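Local coordinates for uncharacterized protein YhfS (Escherichia coli, PDB 4J8L) that is of uncertain function but holds covalently attached pyridoxal phosphate and may have cysteine synthase activity, at residues A[347-350]-A[351-355]; A[240-243]-A[244-248]. All coordinates share one frame; numbering follows the deposited sequence.

Interaction 1: A[347-350]-A[351-355]; sequences EETV and LRILR
The carbonyl oxygen T349 O receives the N-H of I353 at an N-to-O distance of 2.9 Å, with a nearly straight N-H...O angle of 169°. This is an i to i+4 bond of an alpha-helix in the C-terminal domain. Equivalent bonds run from L351 N to E347 O, from R352 N to E348 O and from L354 N to V350 O, so the first turns of helix 347-360 are regularly formed. The I353 side chain leans on the same oxygen, its CG1 lying 3.3 Å from T349 O. Its first torsion accounts for this: chi1 of -68° sets CG1 beside the backbone N and opposite the carbonyl carbon. Further out the two side chains run side by side, and T349 CG2 meets I353 CD1 at 3.9 Å.

The buried face of the helix carries V350, I353 and L354, all three touching F319 of strand 318-320. V350 also reaches L256 on helix 229-261, to which E347 is fastened by a salt bridge with R255. Across the exposed face, R352 NH1 forms a salt bridge with E356 one turn later.

L351 CD2 lies beside both E348 and R355, touching each. E348 OE1 approaches CD2 to 3.9 Å, with the two side chains pointing the same way, whereas OE1 remains 5.5 Å from R355 NH1, so no salt bridge joins E348 to R355. R355 NH2 is instead hydrogen-bonded to A264 O, and L351 CD2 rests on one face of the R355 guanidinium, 3.4 Å above its plane and displaced toward the rim.

Interaction 2: A[240-243]-A[244-248]; sequences VFAP and VMHAV
A proline kink within the long helix 229-261 defines this contact. P243 N has no hydrogen to return to the preceding turn, so its own helical bond is missing. The opening spreads to the next pair, V240 O and V244 N, which lie 5.2 Å apart with a water molecule between them. The water donates to V240 O at 2.7 Å and accepts from V244 N at 2.9 Å, bridging backbone groups that a regular helix would join directly. The following bond is still stretched: M245 N to F241 O measures 3.4 Å and is weak.

Beyond it the helix closes again. H246 N bonds to A242 O at 3.0 Å with an N-H...O angle of 157°, and A247 N bonds to P243 O at 2.9 Å.

Two side chains fold back onto the carbonyls of the kinked turn. In M245, a selenomethionine, chi1 of -55° puts CG beside the backbone N, where it presses on F241 O at 3.1 Å; the chain then bends twice and carries the selenium-bearing end away from the 240-243 turn. H246 turns the edge of its imidazole to A242 O, which lies near the ring plane, 3.2 Å from CD2. A242 O is thus met by both the backbone N and the ring edge of one residue.

V244 and A247 lie against helix 11-28, touching I11 and A14 among others, while the H246 ring meets that of F198 with the planes almost parallel, about 10° apart. A proline nitrogen without a hydrogen, a water replacing the next direct bond, a weak bond after that and normal bonding from H246 on mark a proline-kinked alpha-helix.

How the interactions relate
Interaction 2 lies on helix 229-261 and interaction 1 on helix 347-360, with centres 22 Å apart and nearest atoms about 7 Å apart, so they do not touch. Their connection is the long helix, which runs on from the kink to the C-terminal domain, where its R255 and L256 meet the 347-350 turn, an arrangement consistent with fold type I pyridoxal phosphate enzymes. Interaction 2 is tied to the cofactor region through F198, two residues beyond the modified K196. Interaction 1 is more peripheral, its centre 26 Å from the centre of the chain against 14 Å for interaction 2; the L354 side chain lies about 13 Å from a bound nickel ion.

Interaction 1: A[347-350]-A[351-355]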
ATOM      1  N   GLU A 347      17.036 -14.400   3.627  1.00 17.84           N
ATOM      2  CA  GLU A 347      18.038 -13.464   4.112  1.00 18.69           C
ATOM      3  C   GLU A 347      19.435 -13.889   3.703  1.00 20.00           C
ATOM      4  O   GLU A 347      20.306 -13.045   3.475  1.00 18.52           O
ATOM      5  CB  GLU A 347      17.936 -13.294   5.631  1.00 19.84           C
ATOM      6  CG  GLU A 347      18.215 -14.562   6.441  1.00 19.45           C
ATOM      7  CD  GLU A 347      16.987 -15.443   6.653  1.00 21.96           C
ATOM      8  OE1 GLU A 347      15.967 -15.255   5.950  1.00 21.50           O
ATOM      9  OE2 GLU A 347      17.045 -16.315   7.538  1.00 22.72           O
ATOM     10  N   GLU A 348      19.663 -15.192   3.595  1.00 22.31           N
ATOM     11  CA  GLU A 348      20.999 -15.640   3.226  1.00 22.73           C
ATOM     12  C   GLU A 348      21.335 -15.246   1.790  1.00 19.70           C
ATOM     13  O   GLU A 348      22.488 -14.926   1.479  1.00 20.62           O
ATOM     14  CB  GLU A 348      21.168 -17.140   3.458  1.00 24.36           C
ATOM     15  CG  GLU A 348      20.958 -17.580   4.902  1.00 35.10           C
ATOM     16  CD  GLU A 348      21.999 -17.028   5.871  1.00 48.94           C
ATOM     17  OE1 GLU A 348      23.022 -16.466   5.420  1.00 52.50           O
ATOM     18  OE2 GLU A 348      21.790 -17.163   7.096  1.00 56.25           O
ATOM     19  N   THR A 349      20.327 -15.250   0.921  1.00 18.60           N
ATOM     20  CA  THR A 349      20.502 -14.795  -0.455  1.00 19.10           C
ATOM     21  C   THR A 349      20.817 -13.301  -0.505  1.00 20.27           C
ATOM     22  O   THR A 349      21.714 -12.871  -1.225  1.00 18.56           O
ATOM     23  CB  THR A 349      19.248 -15.091  -1.304  1.00 16.87           C
ATOM     24  OG1 THR A 349      19.147 -16.504  -1.515  1.00 17.52           O
ATOM     25  CG2 THR A 349      19.303 -14.391  -2.659  1.00 17.76           C
ATOM     26  N   VAL A 350      20.082 -12.506   0.263  1.00 16.90           N
ATOM     27  CA  VAL A 350      20.324 -11.066   0.267  1.00 16.24           C
ATOM     28  C   VAL A 350      21.724 -10.771   0.796  1.00 18.77           C
ATOM     29  O   VAL A 350      22.459  -9.949   0.226  1.00 20.05           O
ATOM     30  CB  VAL A 350      19.269 -10.310   1.097  1.00 16.58           C
ATOM     31  CG1 VAL A 350      19.649  -8.837   1.243  1.00 16.94           C
ATOM     32  CG2 VAL A 350      17.895 -10.440   0.441  1.00 18.38           C
ATOM     33  N   LEU A 351      22.103 -11.467   1.864  1.00 18.72           N
ATOM     34  CA  LEU A 351      23.427 -11.284   2.463  1.00 19.96           C
ATOM     35  C   LEU A 351      24.527 -11.680   1.480  1.00 22.39           C
ATOM     36  O   LEU A 351      25.547 -10.991   1.364  1.00 22.11           O
ATOM     37  CB  LEU A 351      23.534 -12.096   3.755  1.00 22.00           C
ATOM     38  CG  LEU A 351      24.667 -11.859   4.740  1.00 32.21           C
ATOM     39  CD1 LEU A 351      24.557 -10.462   5.322  1.00 29.60           C
ATOM     40  CD2 LEU A 351      24.595 -12.901   5.841  1.00 32.71           C
ATOM     41  N   ARG A 352      24.314 -12.782   0.766  1.00 19.48           N
ATOM     42  CA  ARG A 352      25.291 -13.244  -0.207  1.00 21.46           C
ATOM     43  C   ARG A 352      25.457 -12.242  -1.346  1.00 23.70           C
ATOM     44  O   ARG A 352      26.571 -11.906  -1.734  1.00 22.46           O
ATOM     45  CB  ARG A 352      24.909 -14.615  -0.767  1.00 17.95           C
ATOM     46  CG  ARG A 352      25.898 -15.133  -1.822  1.00 19.88           C
ATOM     47  CD  ARG A 352      25.468 -16.482  -2.410  1.00 22.05           C
ATOM     48  NE  ARG A 352      24.159 -16.420  -3.065  1.00 22.87           N
ATOM     49  CZ  ARG A 352      23.937 -15.836  -4.239  1.00 22.36           C
ATOM     50  NH1 ARG A 352      24.935 -15.246  -4.892  1.00 19.35           N
ATOM     51  NH2 ARG A 352      22.709 -15.820  -4.753  1.00 22.60           N
ATOM     52  N   ILE A 353      24.343 -11.768  -1.889  1.00 19.27           N
ATOM     53  CA  ILE A 353      24.415 -10.795  -2.971  1.00 17.64           C
ATOM     54  C   ILE A 353      25.113  -9.526  -2.485  1.00 17.28           C
ATOM     55  O   ILE A 353      25.951  -8.949  -3.192  1.00 19.26           O
ATOM     56  CB  ILE A 353      23.012 -10.467  -3.534  1.00 14.84           C
ATOM     57  CG1 ILE A 353      22.438 -11.692  -4.247  1.00 17.42           C
ATOM     58  CG2 ILE A 353      23.090  -9.296  -4.504  1.00 20.11           C
ATOM     59  CD1 ILE A 353      20.972 -11.506  -4.648  1.00 21.97           C
ATOM     60  N   LEU A 354      24.786  -9.101  -1.267  1.00 17.22           N
ATOM     61  CA  LEU A 354      25.452  -7.939  -0.669  1.00 19.78           C
ATOM     62  C   LEU A 354      26.963  -8.133  -0.579  1.00 23.55           C
ATOM     63  O   LEU A 354      27.736  -7.268  -1.003  1.00 22.86           O
ATOM     64  CB  LEU A 354      24.906  -7.672   0.731  1.00 24.11           C
ATOM     65  CG  LEU A 354      23.950  -6.500   0.914  1.00 35.66           C
ATOM     66  CD1 LEU A 354      23.612  -6.344   2.383  1.00 38.86           C
ATOM     67  CD2 LEU A 354      24.573  -5.223   0.363  1.00 29.81           C
ATOM     68  N   ARG A 355      27.385  -9.267  -0.021  1.00 22.74           N
ATOM     69  CA  ARG A 355      28.812  -9.537   0.162  1.00 23.30           C
ATOM     70  C   ARG A 355      29.563  -9.670  -1.157  1.00 24.44           C
ATOM     71  O   ARG A 355      30.656  -9.127  -1.319  1.00 23.64           O
ATOM     72  CB  ARG A 355      29.026 -10.804   0.995  1.00 26.04           C
ATOM     73  CG  ARG A 355      28.736 -10.639   2.473  1.00 28.01           C
ATOM     74  CD  ARG A 355      28.648 -11.999   3.161  1.00 27.98           C
ATOM     75  NE  ARG A 355      28.818 -11.885   4.604  1.00 33.58           N
ATOM     76  CZ  ARG A 355      28.445 -12.809   5.481  1.00 36.57           C
ATOM     77  NH1 ARG A 355      27.864 -13.929   5.068  1.00 36.32           N
ATOM     78  NH2 ARG A 355      28.653 -12.610   6.776  1.00 40.39           N
TER

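Interaction 2: A[240-243]-A[244-248]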
ATOM      1  N   VAL A 240      -5.420 -13.830  -1.807  1.00 14.50           N
ATOM      2  CA  VAL A 240      -5.334 -15.044  -0.992  1.00 13.90           C
ATOM      3  C   VAL A 240      -3.878 -15.414  -0.685  1.00 16.15           C
ATOM      4  O   VAL A 240      -3.564 -15.887   0.416  1.00 17.32           O
ATOM      5  CB  VAL A 240      -6.059 -16.242  -1.665  1.00 15.46           C
ATOM      6  CG1 VAL A 240      -5.763 -17.542  -0.949  1.00 17.51           C
ATOM      7  CG2 VAL A 240      -7.577 -15.988  -1.698  1.00 17.24           C
ATOM      8  N   PHE A 241      -2.988 -15.192  -1.653  1.00 16.71           N
ATOM      9  CA  PHE A 241      -1.559 -15.495  -1.483  1.00 16.23           C
ATOM     10  C   PHE A 241      -0.849 -14.406  -0.648  1.00 14.56           C
ATOM     11  O   PHE A 241       0.204 -14.640  -0.062  1.00 16.40           O
ATOM     12  CB  PHE A 241      -0.857 -15.544  -2.850  1.00 18.36           C
ATOM     13  CG  PHE A 241      -1.003 -16.847  -3.602  1.00 25.46           C
ATOM     14  CD1 PHE A 241      -0.711 -18.059  -3.005  1.00 22.00           C
ATOM     15  CD2 PHE A 241      -1.371 -16.840  -4.941  1.00 37.04           C
ATOM     16  CE1 PHE A 241      -0.822 -19.250  -3.715  1.00 27.89           C
ATOM     17  CE2 PHE A 241      -1.481 -18.024  -5.656  1.00 38.94           C
ATOM     18  CZ  PHE A 241      -1.213 -19.232  -5.034  1.00 32.68           C
ATOM     19  N   ALA A 242      -1.415 -13.206  -0.611  1.00 12.74           N
ATOM     20  CA  ALA A 242      -0.692 -12.059  -0.051  1.00 14.62           C
ATOM     21  C   ALA A 242      -0.279 -12.148   1.430  1.00 13.37           C
ATOM     22  O   ALA A 242       0.891 -11.907   1.747  1.00 16.35           O
ATOM     23  CB  ALA A 242      -1.426 -10.743  -0.347  1.00 15.28           C
ATOM     24  N   PRO A 243      -1.213 -12.486   2.339  1.00 15.11           N
ATOM     25  CA  PRO A 243      -0.806 -12.352   3.740  1.00 16.83           C
ATOM     26  C   PRO A 243       0.314 -13.301   4.154  1.00 16.72           C
ATOM     27  O   PRO A 243       1.287 -12.839   4.754  1.00 15.86           O
ATOM     28  CB  PRO A 243      -2.108 -12.584   4.534  1.00 17.33           C
ATOM     29  CG  PRO A 243      -3.061 -13.212   3.582  1.00 17.98           C
ATOM     30  CD  PRO A 243      -2.651 -12.787   2.201  1.00 13.61           C
ATOM     31  N   VAL A 244       0.221 -14.584   3.813  1.00 14.36           N
ATOM     32  CA  VAL A 244       1.257 -15.511   4.248  1.00 14.23           C
ATOM     33  C   VAL A 244       2.605 -15.209   3.584  1.00 14.23           C
ATOM     34  O   VAL A 244       3.644 -15.250   4.248  1.00 16.88           O
ATOM     35  CB  VAL A 244       0.836 -16.989   4.032  1.00 15.90           C
ATOM     36  CG1 VAL A 244       2.021 -17.928   4.193  1.00 20.68           C
ATOM     37  CG2 VAL A 244      -0.271 -17.368   5.010  1.00 17.78           C
HETATM   38  N   MSE A 245       2.592 -14.887   2.292  1.00 14.14           N
HETATM   39  CA  MSE A 245       3.860 -14.625   1.607  1.00 13.84           C
HETATM   40  C   MSE A 245       4.518 -13.368   2.164  1.00 14.58           C
HETATM   41  O   MSE A 245       5.739 -13.305   2.296  1.00 13.92           O
HETATM   42  CB  MSE A 245       3.678 -14.569   0.094  1.00 14.15           C
HETATM   43  CG  MSE A 245       3.006 -15.851  -0.443  1.00 15.21           C
HETATM   44 SE   MSE A 245       4.083 -17.475  -0.211  0.75 24.97          SE
HETATM   45  CE  MSE A 245       5.576 -16.708  -1.129  1.00 14.29           C
ATOM     46  N   HIS A 246       3.714 -12.388   2.550  1.00 14.61           N
ATOM     47  CA  HIS A 246       4.303 -11.216   3.172  1.00 15.09           C
ATOM     48  C   HIS A 246       4.773 -11.449   4.605  1.00 16.99           C
ATOM     49  O   HIS A 246       5.741 -10.830   5.041  1.00 16.54           O
ATOM     50  CB  HIS A 246       3.384  -9.998   3.029  1.00 16.15           C
ATOM     51  CG  HIS A 246       3.469  -9.375   1.677  1.00 16.99           C
ATOM     52  ND1 HIS A 246       4.566  -8.642   1.273  1.00 17.56           N
ATOM     53  CD2 HIS A 246       2.636  -9.429   0.610  1.00 14.94           C
ATOM     54  CE1 HIS A 246       4.389  -8.243   0.027  1.00 17.45           C
ATOM     55  NE2 HIS A 246       3.223  -8.703  -0.398  1.00 13.56           N
ATOM     56  N   ALA A 247       4.117 -12.351   5.329  1.00 15.25           N
ATOM     57  CA  ALA A 247       4.568 -12.680   6.676  1.00 13.92           C
ATOM     58  C   ALA A 247       5.909 -13.384   6.575  1.00 15.31           C
ATOM     59  O   ALA A 247       6.782 -13.189   7.411  1.00 16.26           O
ATOM     60  CB  ALA A 247       3.565 -13.553   7.389  1.00 16.25           C
ATOM     61  N   VAL A 248       6.068 -14.205   5.543  1.00 14.82           N
ATOM     62  CA  VAL A 248       7.351 -14.862   5.317  1.00 12.56           C
ATOM     63  C   VAL A 248       8.411 -13.781   5.068  1.00 16.02           C
ATOM     64  O   VAL A 248       9.513 -13.838   5.621  1.00 18.19           O
ATOM     65  CB  VAL A 248       7.284 -15.832   4.117  1.00 14.66           C
ATOM     66  CG1 VAL A 248       8.690 -16.298   3.718  1.00 14.98           C
ATOM     67  CG2 VAL A 248       6.412 -17.044   4.449  1.00 17.94           C
TER
HETATM   68  O   HOH W   1      -1.753 -16.137   2.378  1.00 15.47           O